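Local coordinates for cephalosporin acylase (Bacillus halodurans, PDB 2NLZ), which is of unproven function but probably hydrolyses amide bonds, perhaps those of cephalosporin side chains, with an N-terminal nucleophile, at residues D[292-297]-D[491-496]; D[304-309]-D[344-349]; D[444-449]-D[469-474]; D[476-481]-D[499-504]. The protein carries 1 engineered substitution. One frame throughout, in Å; residues are numbered along the deposited sequence.

From the N terminus, contact 1 opens at 292-297, where helix 294-314 starts, and closes only at 491-496, at the end of helix 487-495. Contact 2 begins farther along the same helix, at 304-309, and closes at 344-349. Contact 3 follows in series, tying helix 444-457 to strand 471-473. Both nest inside the loop of contact 1. Contact 4 crosses contact 1: strand 478-481 precedes helix 487-495, and its parallel partner, strand 499-502, follows it. Contacts 3 and 4 contain the strands of one small mixed sheet, and contacts 1 and 2 lie beside it. Q472 N lies 2.7 Å from Q480 O between contacts 3 and 4, R496 O 2.8 Å from A345 N between contacts 1 and 2.

Contact 1: residues D[292-297]-D[491-496]; sequences DTVDTY and QALVRR
Y297 OH donates to D292 OD1 at 2.9 Å, meeting that oxygen from above the carboxylate plane, 35° out of it. The tyrosine belongs to the first turn of helix 294-314, whose V294 and Y297 meet the end of helix 487-495; its ring turns away from this interface. T293 occupies the N-cap position, where a short hydroxyl side chain can turn back over the helix start. There T296 OG1 accepts a hydrogen bond from T293 OG1 at 2.8 Å and is also bonded to H290 O. The helices themselves meet through carbon. V294, branched at CB and compact, puts CG2 anti to its backbone N, which carries this methyl to the other helix, 3.9 Å from A492 CB. The same methyl also lies 3.9 Å from L493 CD2, with V294 and L493 alongside and running opposite ways. The small A492 allows a close approach, while the longer L493 extends to Y297 CB as well. R496 contributes its aliphatic part: CD is 4.0 Å from V294 CG2, and a bend about the CG-CD bond (chi3 86°) then turns NE aside, where it makes a weak bond to E343 O.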
loop_
_atom_site.group_PDB
_atom_site.type_symbol
_atom_site.label_atom_id
_atom_site.label_comp_id
_atom_site.label_asym_id
_atom_site.label_seq_id
_atom_site.Cartn_x
_atom_site.Cartn_y
_atom_site.Cartn_z
ATOM N N ASP D 292 4.310 9.197 13.147
ATOM C CA ASP D 292 5.098 8.444 12.171
ATOM C C ASP D 292 6.363 9.167 11.707
ATOM O O ASP D 292 6.527 9.438 10.523
ATOM C CB ASP D 292 4.221 8.037 10.980
ATOM C CG ASP D 292 3.157 7.001 11.356
ATOM O OD1 ASP D 292 3.521 5.826 11.626
ATOM O OD2 ASP D 292 1.954 7.362 11.370
ATOM N N THR D 293 7.240 9.489 12.658
ATOM C CA THR D 293 8.598 9.971 12.373
ATOM C C THR D 293 9.615 8.991 12.965
ATOM O O THR D 293 9.315 8.255 13.915
ATOM C CB THR D 293 8.890 11.402 12.939
ATOM O OG1 THR D 293 9.064 11.350 14.361
ATOM C CG2 THR D 293 7.778 12.383 12.606
ATOM N N VAL D 294 10.818 8.989 12.406
ATOM C CA VAL D 294 11.894 8.163 12.932
ATOM C C VAL D 294 12.250 8.613 14.357
ATOM O O VAL D 294 12.548 7.791 15.221
ATOM C CB VAL D 294 13.131 8.182 11.990
ATOM C CG1 VAL D 294 13.557 9.625 11.638
ATOM C CG2 VAL D 294 14.291 7.391 12.585
ATOM N N ASP D 295 12.180 9.924 14.587
ATOM C CA ASP D 295 12.458 10.522 15.883
ATOM C C ASP D 295 11.575 9.888 16.962
ATOM O O ASP D 295 12.081 9.390 17.986
ATOM C CB ASP D 295 12.218 12.035 15.806
ATOM C CG ASP D 295 12.323 12.714 17.156
ATOM O OD1 ASP D 295 13.460 12.884 17.649
ATOM O OD2 ASP D 295 11.263 13.079 17.711
ATOM N N THR D 296 10.265 9.893 16.696
ATOM C CA THR D 296 9.255 9.406 17.633
ATOM C C THR D 296 9.473 7.953 18.001
ATOM O O THR D 296 9.568 7.643 19.188
ATOM C CB THR D 296 7.833 9.585 17.093
ATOM O OG1 THR D 296 7.631 10.954 16.739
ATOM C CG2 THR D 296 6.820 9.209 18.148
ATOM N N TYR D 297 9.574 7.074 16.998
ATOM C CA TYR D 297 9.805 5.645 17.256
ATOM C C TYR D 297 11.101 5.421 18.019
ATOM O O TYR D 297 11.146 4.596 18.923
ATOM C CB TYR D 297 9.783 4.800 15.973
ATOM C CG TYR D 297 8.399 4.611 15.383
ATOM C CD1 TYR D 297 7.476 3.729 15.966
ATOM C CD2 TYR D 297 8.009 5.302 14.229
ATOM C CE1 TYR D 297 6.187 3.556 15.427
ATOM C CE2 TYR D 297 6.731 5.135 13.679
ATOM C CZ TYR D 297 5.824 4.260 14.279
ATOM O OH TYR D 297 4.566 4.096 13.722
ATOM N N GLN D 491 14.139 1.335 8.182
ATOM C CA GLN D 491 15.515 1.402 7.704
ATOM C C GLN D 491 16.303 2.614 8.225
ATOM O O GLN D 491 17.523 2.543 8.368
ATOM C CB GLN D 491 15.546 1.307 6.190
ATOM C CG GLN D 491 15.407 -0.115 5.715
ATOM C CD GLN D 491 15.080 -0.193 4.246
ATOM O OE1 GLN D 491 14.682 0.799 3.633
ATOM N NE2 GLN D 491 15.241 -1.378 3.667
ATOM N N ALA D 492 15.602 3.702 8.530
ATOM C CA ALA D 492 16.232 4.843 9.168
ATOM C C ALA D 492 16.631 4.497 10.610
ATOM O O ALA D 492 17.646 4.986 11.119
ATOM C CB ALA D 492 15.319 6.061 9.117
ATOM N N LEU D 493 15.847 3.630 11.249
ATOM C CA LEU D 493 16.163 3.139 12.593
ATOM C C LEU D 493 17.390 2.241 12.596
ATOM O O LEU D 493 18.134 2.210 13.574
ATOM C CB LEU D 493 14.980 2.383 13.187
ATOM C CG LEU D 493 13.802 3.249 13.611
ATOM C CD1 LEU D 493 12.618 2.374 13.959
ATOM C CD2 LEU D 493 14.189 4.128 14.782
ATOM N N VAL D 494 17.593 1.517 11.498
ATOM C CA VAL D 494 18.752 0.625 11.349
ATOM C C VAL D 494 20.062 1.418 11.212
ATOM O O VAL D 494 21.099 1.037 11.779
ATOM C CB VAL D 494 18.585 -0.340 10.141
ATOM C CG1 VAL D 494 19.774 -1.289 10.027
ATOM C CG2 VAL D 494 17.310 -1.130 10.274
ATOM N N ARG D 495 19.992 2.526 10.473
ATOM C CA ARG D 495 21.119 3.430 10.322
ATOM C C ARG D 495 21.466 4.078 11.658
ATOM O O ARG D 495 22.608 4.462 11.879
ATOM C CB ARG D 495 20.818 4.492 9.264
ATOM C CG ARG D 495 21.000 4.005 7.840
ATOM C CD ARG D 495 20.792 5.120 6.837
ATOM N NE ARG D 495 19.477 5.065 6.199
ATOM C CZ ARG D 495 18.474 5.904 6.449
ATOM N NH1 ARG D 495 18.615 6.878 7.344
ATOM N NH2 ARG D 495 17.326 5.755 5.797
ATOM N N ARG D 496 20.481 4.175 12.550
ATOM C CA ARG D 496 20.703 4.673 13.909
ATOM C C ARG D 496 21.087 3.555 14.882
ATOM O O ARG D 496 21.159 3.765 16.094
ATOM C CB ARG D 496 19.486 5.446 14.416
ATOM C CG ARG D 496 19.325 6.803 13.756
ATOM C CD ARG D 496 17.980 7.399 14.093
ATOM N NE ARG D 496 17.984 8.133 15.356
ATOM C CZ ARG D 496 17.666 9.419 15.471
ATOM N NH1 ARG D 496 17.315 10.120 14.396
ATOM N NH2 ARG D 496 17.687 10.007 16.662
#

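Contact 2: residues D[304-309]-D[344-349]; sequences MKLAFV and QALTPE
One side of helix 294-314 carries K305, L306 and V309, and the irregular segment 344-349, on its way to strand 359-365, runs past them by way of L346 and P348. The lysine supplies the polar link. K305 NZ donates to L346 O at 2.9 Å, lying in the carbonyl plane on a lone pair, with a C=O...N angle of 145°. Its long chain first passes P348, CB to CB 4.0 Å, and then bends at chi3 (74°) toward that oxygen. The ammonium also forms a salt bridge with E302 OE1, and E302 OE2 takes the backbone N-H of L346. Lysine and glutamate thus hold both polar backbone atoms of one loop residue.

Beside this pair the contact is apolar. L346 CD1 meets L306 CD2 at 3.8 Å, and the two leucines lie roughly perpendicular. Farther along, V309 CG2 lies 3.6 Å from P348 CB, also in a right-angled crossing. Proline suits this place because its ring offers carbon to the helix and brings no N-H to satisfy. W473 packs on both K305 and P348. Since K305 is buried, its neighbour E302 would probably help it keep its charge, and the bond to L346 O then fastens the loop to the helix by a charged donor.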
loop_
_atom_site.group_PDB
_atom_site.type_symbol
_atom_site.label_atom_id
_atom_site.label_comp_id
_atom_site.label_asym_id
_atom_site.label_seq_id
_atom_site.Cartn_x
_atom_site.Cartn_y
_atom_site.Cartn_z
ATOM N N MET D 304 11.564 2.733 26.377
ATOM C CA MET D 304 11.057 1.421 26.733
ATOM C C MET D 304 12.200 0.529 27.172
ATOM O O MET D 304 12.110 -0.124 28.207
ATOM C CB MET D 304 10.286 0.790 25.564
ATOM C CG MET D 304 9.700 -0.598 25.850
ATOM S SD MET D 304 8.884 -0.747 27.457
ATOM C CE MET D 304 7.479 0.344 27.250
ATOM N N LYS D 305 13.275 0.532 26.392
ATOM C CA LYS D 305 14.434 -0.300 26.671
ATOM C C LYS D 305 14.978 -0.069 28.068
ATOM O O LYS D 305 15.151 -1.024 28.816
ATOM C CB LYS D 305 15.522 -0.098 25.615
ATOM C CG LYS D 305 15.350 -0.996 24.403
ATOM C CD LYS D 305 15.997 -0.404 23.168
ATOM C CE LYS D 305 17.511 -0.514 23.207
ATOM N NZ LYS D 305 18.136 0.229 22.073
ATOM N N LEU D 306 15.209 1.189 28.429
ATOM C CA LEU D 306 15.784 1.506 29.738
ATOM C C LEU D 306 14.886 1.063 30.890
ATOM O O LEU D 306 15.352 0.464 31.858
ATOM C CB LEU D 306 16.096 2.996 29.845
ATOM C CG LEU D 306 17.090 3.527 28.802
ATOM C CD1 LEU D 306 16.887 5.025 28.561
ATOM C CD2 LEU D 306 18.544 3.195 29.189
ATOM N N ALA D 307 13.595 1.339 30.745
ATOM C CA ALA D 307 12.596 0.979 31.731
ATOM C C ALA D 307 12.457 -0.531 31.909
ATOM O O ALA D 307 12.232 -1.013 33.024
ATOM C CB ALA D 307 11.255 1.589 31.345
ATOM N N PHE D 308 12.582 -1.275 30.815
ATOM C CA PHE D 308 12.325 -2.705 30.860
ATOM C C PHE D 308 13.423 -3.456 31.608
ATOM O O PHE D 308 13.141 -4.417 32.331
ATOM C CB PHE D 308 12.126 -3.282 29.457
ATOM C CG PHE D 308 11.010 -4.287 29.366
ATOM C CD1 PHE D 308 10.956 -5.378 30.223
ATOM C CD2 PHE D 308 10.012 -4.143 28.409
ATOM C CE1 PHE D 308 9.917 -6.310 30.142
ATOM C CE2 PHE D 308 8.965 -5.073 28.312
ATOM C CZ PHE D 308 8.919 -6.156 29.187
ATOM N N VAL D 309 14.668 -3.013 31.446
ATOM C CA VAL D 309 15.778 -3.661 32.141
ATOM C C VAL D 309 15.778 -3.270 33.624
ATOM O O VAL D 309 16.283 -4.007 34.480
ATOM C CB VAL D 309 17.136 -3.401 31.467
ATOM C CG1 VAL D 309 18.114 -4.501 31.847
ATOM C CG2 VAL D 309 16.979 -3.417 29.977
ATOM N N GLN D 344 22.399 7.430 18.768
ATOM C CA GLN D 344 22.645 6.039 18.422
ATOM C C GLN D 344 21.885 5.115 19.360
ATOM O O GLN D 344 21.632 5.464 20.507
ATOM C CB GLN D 344 24.144 5.727 18.467
ATOM C CG GLN D 344 24.912 6.138 17.210
ATOM C CD GLN D 344 24.509 5.341 15.972
ATOM O OE1 GLN D 344 24.573 4.108 15.956
ATOM N NE2 GLN D 344 24.098 6.048 14.925
ATOM N N ALA D 345 21.528 3.935 18.862
ATOM C CA ALA D 345 20.758 2.965 19.627
ATOM C C ALA D 345 21.592 2.367 20.743
ATOM O O ALA D 345 22.578 1.685 20.491
ATOM C CB ALA D 345 20.238 1.876 18.720
ATOM N N LEU D 346 21.177 2.622 21.979
ATOM C CA LEU D 346 21.922 2.189 23.161
ATOM C C LEU D 346 21.784 0.695 23.453
ATOM O O LEU D 346 20.830 0.056 23.024
ATOM C CB LEU D 346 21.496 3.015 24.385
ATOM C CG LEU D 346 20.004 3.084 24.760
ATOM C CD1 LEU D 346 19.601 2.019 25.760
ATOM C CD2 LEU D 346 19.625 4.462 25.277
ATOM N N THR D 347 22.755 0.145 24.178
ATOM C CA THR D 347 22.640 -1.191 24.752
ATOM C C THR D 347 22.091 -0.974 26.160
ATOM O O THR D 347 22.699 -0.251 26.948
ATOM C CB THR D 347 24.012 -1.912 24.789
ATOM O OG1 THR D 347 24.634 -1.821 23.503
ATOM C CG2 THR D 347 23.861 -3.384 25.161
ATOM N N PRO D 348 20.932 -1.581 26.479
ATOM C CA PRO D 348 20.207 -1.205 27.693
ATOM C C PRO D 348 20.718 -1.866 28.977
ATOM O O PRO D 348 20.884 -3.084 29.026
ATOM C CB PRO D 348 18.774 -1.638 27.384
ATOM C CG PRO D 348 18.915 -2.779 26.446
ATOM C CD PRO D 348 20.239 -2.651 25.738
ATOM N N GLU D 349 20.966 -1.052 30.004
ATOM C CA GLU D 349 21.452 -1.524 31.303
ATOM C C GLU D 349 20.579 -0.970 32.435
ATOM O O GLU D 349 19.994 0.101 32.286
ATOM C CB GLU D 349 22.916 -1.109 31.515
ATOM C CG GLU D 349 23.932 -1.727 30.544
ATOM C CD GLU D 349 24.154 -3.222 30.747
ATOM O OE1 GLU D 349 23.885 -3.747 31.848
ATOM O OE2 GLU D 349 24.614 -3.880 29.793
#

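Contact 3: residues D[444-449]-D[469-474]; sequences QPQGHM and PRWQWT
The W471 indole turns the edge of its six-membered ring to M449, whose CE lies close to the ring plane beside CZ2 and CH2. Q446 comes to the same ring obliquely, with its amide plane turned 50° from the indole. W473 receives Q446 at an edge too, NE2 lying near its ring plane. With CG between the backbone N and carbonyl carbon (chi1 54°), W471 swings its ring back toward the helix.

W473 N donates to Q446 OE1 at 2.6 Å, and Q446 NE2 donates to W473 O at 3.0 Å, nearly straight at 169°. Each acceptor is met in its carbonyl plane on a lone pair. Glutamine suits the place because its amide, like a peptide, pairs a donor with an acceptor, and its extended chain spans the gap from the helix. It satisfies the N and O of one residue, much as an antiparallel strand would; F442 O is a second acceptor for NE2. Methionine, flexible and unbranched, fits its methyl against the indole, while W471 NE1 bonds to Q300 OE1.

The 444-449 part of helix 444-457 passes strand 471-473 with 8.5 Å between the axes of these short segments. M304 and F308 of helix 294-314 pack on Q446, helix 274-283 lies against M449, and on its other edge the strand is bonded through Q472 to Q480 of strand 478-481.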
loop_
_atom_site.group_PDB
_atom_site.type_symbol
_atom_site.label_atom_id
_atom_site.label_comp_id
_atom_site.label_asym_id
_atom_site.label_seq_id
_atom_site.Cartn_x
_atom_site.Cartn_y
_atom_site.Cartn_z
ATOM N N GLN D 444 3.719 -6.741 26.642
ATOM C CA GLN D 444 2.656 -6.013 27.339
ATOM C C GLN D 444 2.934 -4.546 27.665
ATOM O O GLN D 444 2.184 -3.669 27.212
ATOM C CB GLN D 444 2.112 -6.806 28.543
ATOM C CG GLN D 444 1.347 -8.062 28.101
ATOM C CD GLN D 444 0.311 -8.542 29.092
ATOM O OE1 GLN D 444 0.194 -9.739 29.346
ATOM N NE2 GLN D 444 -0.452 -7.617 29.648
ATOM N N PRO D 445 4.028 -4.261 28.396
ATOM C CA PRO D 445 4.291 -2.853 28.687
ATOM C C PRO D 445 4.553 -2.020 27.425
ATOM O O PRO D 445 4.143 -0.851 27.358
ATOM C CB PRO D 445 5.543 -2.907 29.563
ATOM C CG PRO D 445 5.595 -4.306 30.084
ATOM C CD PRO D 445 5.045 -5.139 28.992
ATOM N N GLN D 446 5.211 -2.634 26.437
ATOM C CA GLN D 446 5.507 -1.984 25.166
ATOM C C GLN D 446 4.226 -1.628 24.427
ATOM O O GLN D 446 4.113 -0.532 23.856
ATOM C CB GLN D 446 6.415 -2.865 24.317
ATOM C CG GLN D 446 7.559 -3.475 25.127
ATOM C CD GLN D 446 8.637 -4.119 24.267
ATOM O OE1 GLN D 446 9.154 -3.514 23.314
ATOM N NE2 GLN D 446 8.997 -5.355 24.616
ATOM N N GLY D 447 3.255 -2.540 24.477
ATOM C CA GLY D 447 1.917 -2.295 23.928
ATOM C C GLY D 447 1.131 -1.237 24.687
ATOM O O GLY D 447 0.367 -0.472 24.095
ATOM N N HIS D 448 1.324 -1.203 26.000
ATOM C CA HIS D 448 0.755 -0.157 26.839
ATOM C C HIS D 448 1.356 1.209 26.477
ATOM O O HIS D 448 0.638 2.208 26.392
ATOM C CB HIS D 448 1.005 -0.463 28.317
ATOM C CG HIS D 448 0.036 -1.438 28.907
ATOM N ND1 HIS D 448 -0.408 -1.344 30.207
ATOM C CD2 HIS D 448 -0.583 -2.522 28.379
ATOM C CE1 HIS D 448 -1.253 -2.329 30.456
ATOM N NE2 HIS D 448 -1.371 -3.063 29.366
ATOM N N MET D 449 2.666 1.255 26.251
ATOM C CA MET D 449 3.297 2.521 25.894
ATOM C C MET D 449 2.792 2.998 24.546
ATOM O O MET D 449 2.547 4.193 24.362
ATOM C CB MET D 449 4.825 2.422 25.868
ATOM C CG MET D 449 5.493 3.795 25.904
ATOM S SD MET D 449 7.296 3.918 25.700
ATOM C CE MET D 449 7.479 3.017 24.198
ATOM N N PRO D 469 0.465 -0.005 13.337
ATOM C CA PRO D 469 1.570 -0.970 13.280
ATOM C C PRO D 469 2.398 -0.923 14.549
ATOM O O PRO D 469 2.517 0.139 15.166
ATOM C CB PRO D 469 2.402 -0.491 12.089
ATOM C CG PRO D 469 1.993 0.949 11.877
ATOM C CD PRO D 469 0.550 0.989 12.251
ATOM N N ARG D 470 2.955 -2.065 14.935
ATOM C CA ARG D 470 3.586 -2.187 16.237
ATOM C C ARG D 470 5.032 -2.610 16.173
ATOM O O ARG D 470 5.438 -3.356 15.293
ATOM C CB ARG D 470 2.806 -3.153 17.128
ATOM C CG ARG D 470 1.461 -2.600 17.598
ATOM C CD ARG D 470 0.629 -3.676 18.254
ATOM N NE ARG D 470 -0.778 -3.306 18.347
ATOM C CZ ARG D 470 -1.774 -4.173 18.533
ATOM N NH1 ARG D 470 -1.516 -5.474 18.644
ATOM N NH2 ARG D 470 -3.037 -3.739 18.602
ATOM N N TRP D 471 5.807 -2.114 17.126
ATOM C CA TRP D 471 7.167 -2.566 17.326
ATOM C C TRP D 471 7.259 -3.254 18.679
ATOM O O TRP D 471 6.421 -3.013 19.557
ATOM C CB TRP D 471 8.127 -1.377 17.287
ATOM C CG TRP D 471 7.743 -0.307 18.247
ATOM C CD1 TRP D 471 6.983 0.802 17.982
ATOM C CD2 TRP D 471 8.079 -0.244 19.639
ATOM N NE1 TRP D 471 6.831 1.547 19.124
ATOM C CE2 TRP D 471 7.491 0.924 20.153
ATOM C CE3 TRP D 471 8.817 -1.064 20.496
ATOM C CZ2 TRP D 471 7.618 1.290 21.488
ATOM C CZ3 TRP D 471 8.938 -0.700 21.829
ATOM C CH2 TRP D 471 8.345 0.464 22.310
ATOM N N GLN D 472 8.270 -4.109 18.844
ATOM C CA GLN D 472 8.619 -4.627 20.165
ATOM C C GLN D 472 10.089 -4.982 20.316
ATOM O O GLN D 472 10.663 -5.650 19.462
ATOM C CB GLN D 472 7.725 -5.795 20.589
ATOM C CG GLN D 472 7.956 -7.117 19.906
ATOM C CD GLN D 472 7.242 -8.234 20.633
ATOM O OE1 GLN D 472 7.353 -8.365 21.856
ATOM N NE2 GLN D 472 6.492 -9.039 19.891
ATOM N N TRP D 473 10.685 -4.515 21.411
ATOM C CA TRP D 473 12.080 -4.810 21.744
ATOM C C TRP D 473 12.207 -6.185 22.407
ATOM O O TRP D 473 11.390 -6.541 23.250
ATOM C CB TRP D 473 12.623 -3.723 22.675
ATOM C CG TRP D 473 13.862 -4.098 23.388
ATOM C CD1 TRP D 473 15.128 -4.012 22.915
ATOM C CD2 TRP D 473 13.958 -4.625 24.707
ATOM N NE1 TRP D 473 16.019 -4.447 23.858
ATOM C CE2 TRP D 473 15.323 -4.834 24.970
ATOM C CE3 TRP D 473 13.022 -4.947 25.690
ATOM C CZ2 TRP D 473 15.779 -5.350 26.181
ATOM C CZ3 TRP D 473 13.477 -5.457 26.895
ATOM C CH2 TRP D 473 14.845 -5.655 27.129
ATOM N N THR D 474 13.236 -6.945 22.033
ATOM C CA THR D 474 13.486 -8.262 22.641
ATOM C C THR D 474 14.795 -8.361 23.440
ATOM O O THR D 474 14.757 -8.506 24.662
ATOM C CB THR D 474 13.458 -9.415 21.600
ATOM O OG1 THR D 474 14.460 -9.191 20.595
ATOM C CG2 THR D 474 12.082 -9.538 20.953
#

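Contact 4: residues D[476-481]-D[499-504]; sequences GKQVQV and KIQVVL
Q480 leaves strand 478-481 with CB against V503 CG2 at 3.7 Å and beside Q501 O. An extended chi2 (-173°) carries CG and CD on past the same methyl, CD again at 3.7 Å. At the tip NE2 nears V503 CG2 at 4.1 Å, while OE1 comes 4.0 Å from Q501 NE2, the amide planes 64° apart. This flexible chain suits a partly exposed face. The strands are parallel neighbours in a beta-alpha-beta unit whose crossover is helix 487-495. V479 N donates to K499 O at 3.1 Å and Q501 N to V479 O at 3.0 Å; V481 N to Q501 O and V503 N to V481 O follow. The face bearing V479, V481, I500 and V502 is apolar. I500 CD1 lies 3.8 Å from V479 CB, and V481 CG2 is 3.9 Å from I500 CG2. Such beta-branched residues favour strands; I500 meets L493 and V494 of the helix, while V481 lies on W471. The chemistry implies a division of labour: backbone bonds fix the register, one face is hydrocarbon, sharing I500 and V502 with L504 of a second subunit, and the other carries amides and a lysine.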
loop_
_atom_site.group_PDB
_atom_site.type_symbol
_atom_site.label_atom_id
_atom_site.label_comp_id
_atom_site.label_asym_id
_atom_site.label_seq_id
_atom_site.Cartn_x
_atom_site.Cartn_y
_atom_site.Cartn_z
ATOM N N GLY D 476 18.769 -6.838 22.889
ATOM C CA GLY D 476 19.681 -5.771 23.246
ATOM C C GLY D 476 19.365 -4.596 22.361
ATOM O O GLY D 476 18.678 -3.655 22.771
ATOM N N LYS D 477 19.859 -4.665 21.130
ATOM C CA LYS D 477 19.519 -3.683 20.127
ATOM C C LYS D 477 18.415 -4.241 19.220
ATOM O O LYS D 477 17.947 -3.570 18.299
ATOM C CB LYS D 477 20.768 -3.283 19.338
ATOM C CG LYS D 477 21.896 -2.700 20.191
ATOM C CD LYS D 477 22.962 -2.046 19.319
ATOM C CE LYS D 477 24.068 -1.411 20.149
ATOM N NZ LYS D 477 24.913 -0.527 19.307
ATOM N N GLN D 478 17.991 -5.468 19.522
ATOM C CA GLN D 478 16.983 -6.197 18.744
ATOM C C GLN D 478 15.558 -5.676 18.930
ATOM O O GLN D 478 15.022 -5.689 20.037
ATOM C CB GLN D 478 17.029 -7.680 19.115
ATOM C CG GLN D 478 18.088 -8.486 18.384
ATOM C CD GLN D 478 17.634 -8.937 17.004
ATOM O OE1 GLN D 478 18.427 -8.962 16.062
ATOM N NE2 GLN D 478 16.352 -9.293 16.879
ATOM N N VAL D 479 14.944 -5.225 17.839
ATOM C CA VAL D 479 13.555 -4.760 17.854
ATOM C C VAL D 479 12.810 -5.388 16.689
ATOM O O VAL D 479 13.187 -5.189 15.532
ATOM C CB VAL D 479 13.446 -3.228 17.701
ATOM C CG1 VAL D 479 12.007 -2.812 17.660
ATOM C CG2 VAL D 479 14.153 -2.519 18.819
ATOM N N GLN D 480 11.761 -6.145 16.995
ATOM C CA GLN D 480 10.868 -6.699 15.982
ATOM C C GLN D 480 9.803 -5.685 15.584
ATOM O O GLN D 480 9.252 -5.001 16.455
ATOM C CB GLN D 480 10.180 -7.937 16.527
ATOM C CG GLN D 480 11.150 -8.972 17.064
ATOM C CD GLN D 480 10.479 -10.271 17.458
ATOM O OE1 GLN D 480 11.032 -11.348 17.259
ATOM N NE2 GLN D 480 9.287 -10.176 18.025
ATOM N N VAL D 481 9.521 -5.574 14.278
ATOM C CA VAL D 481 8.397 -4.742 13.794
ATOM C C VAL D 481 7.427 -5.517 12.897
ATOM O O VAL D 481 7.753 -6.596 12.391
ATOM C CB VAL D 481 8.863 -3.446 13.069
ATOM C CG1 VAL D 481 9.742 -2.593 13.987
ATOM C CG2 VAL D 481 9.579 -3.764 11.731
ATOM N N LYS D 499 18.894 -3.077 15.593
ATOM C CA LYS D 499 18.817 -4.338 14.858
ATOM C C LYS D 499 17.353 -4.671 14.612
ATOM O O LYS D 499 16.751 -5.447 15.345
ATOM C CB LYS D 499 19.506 -5.477 15.623
ATOM C CG LYS D 499 21.019 -5.319 15.859
ATOM C CD LYS D 499 21.853 -5.688 14.627
ATOM C CE LYS D 499 23.326 -5.301 14.795
ATOM N NZ LYS D 499 23.572 -3.831 14.656
ATOM N N ILE D 500 16.785 -4.056 13.577
ATOM C CA ILE D 500 15.365 -4.196 13.250
ATOM C C ILE D 500 15.113 -5.459 12.434
ATOM O O ILE D 500 15.833 -5.749 11.477
ATOM C CB ILE D 500 14.832 -2.966 12.465
ATOM C CG1 ILE D 500 14.996 -1.681 13.278
ATOM C CG2 ILE D 500 13.370 -3.158 12.055
ATOM C CD1 ILE D 500 13.975 -1.508 14.378
ATOM N N GLN D 501 14.094 -6.208 12.847
ATOM C CA GLN D 501 13.611 -7.364 12.112
ATOM C C GLN D 501 12.094 -7.320 11.884
ATOM O O GLN D 501 11.302 -7.243 12.836
ATOM C CB GLN D 501 13.968 -8.647 12.849
ATOM C CG GLN D 501 13.586 -9.897 12.070
ATOM C CD GLN D 501 13.593 -11.156 12.919
ATOM O OE1 GLN D 501 13.618 -12.266 12.387
ATOM N NE2 GLN D 501 13.568 -10.991 14.242
ATOM N N VAL D 502 11.696 -7.376 10.614
ATOM C CA VAL D 502 10.290 -7.499 10.253
ATOM C C VAL D 502 9.848 -8.925 10.564
ATOM O O VAL D 502 10.457 -9.886 10.094
ATOM C CB VAL D 502 10.047 -7.176 8.762
ATOM C CG1 VAL D 502 8.588 -7.360 8.409
ATOM C CG2 VAL D 502 10.473 -5.757 8.454
ATOM N N VAL D 503 8.806 -9.055 11.386
ATOM C CA VAL D 503 8.295 -10.373 11.793
ATOM C C VAL D 503 6.934 -10.663 11.190
ATOM O O VAL D 503 5.953 -9.953 11.437
ATOM C CB VAL D 503 8.222 -10.534 13.315
ATOM C CG1 VAL D 503 7.613 -11.856 13.662
ATOM C CG2 VAL D 503 9.593 -10.456 13.908
ATOM N N LEU D 504 6.891 -11.736 10.411
ATOM C CA LEU D 504 5.736 -12.089 9.606
ATOM C C LEU D 504 4.668 -12.778 10.434
ATOM O O LEU D 504 3.499 -12.803 10.047
ATOM C CB LEU D 504 6.187 -13.006 8.480
ATOM C CG LEU D 504 5.547 -12.875 7.112
ATOM C CD1 LEU D 504 5.334 -11.424 6.716
ATOM C CD2 LEU D 504 6.482 -13.539 6.157
#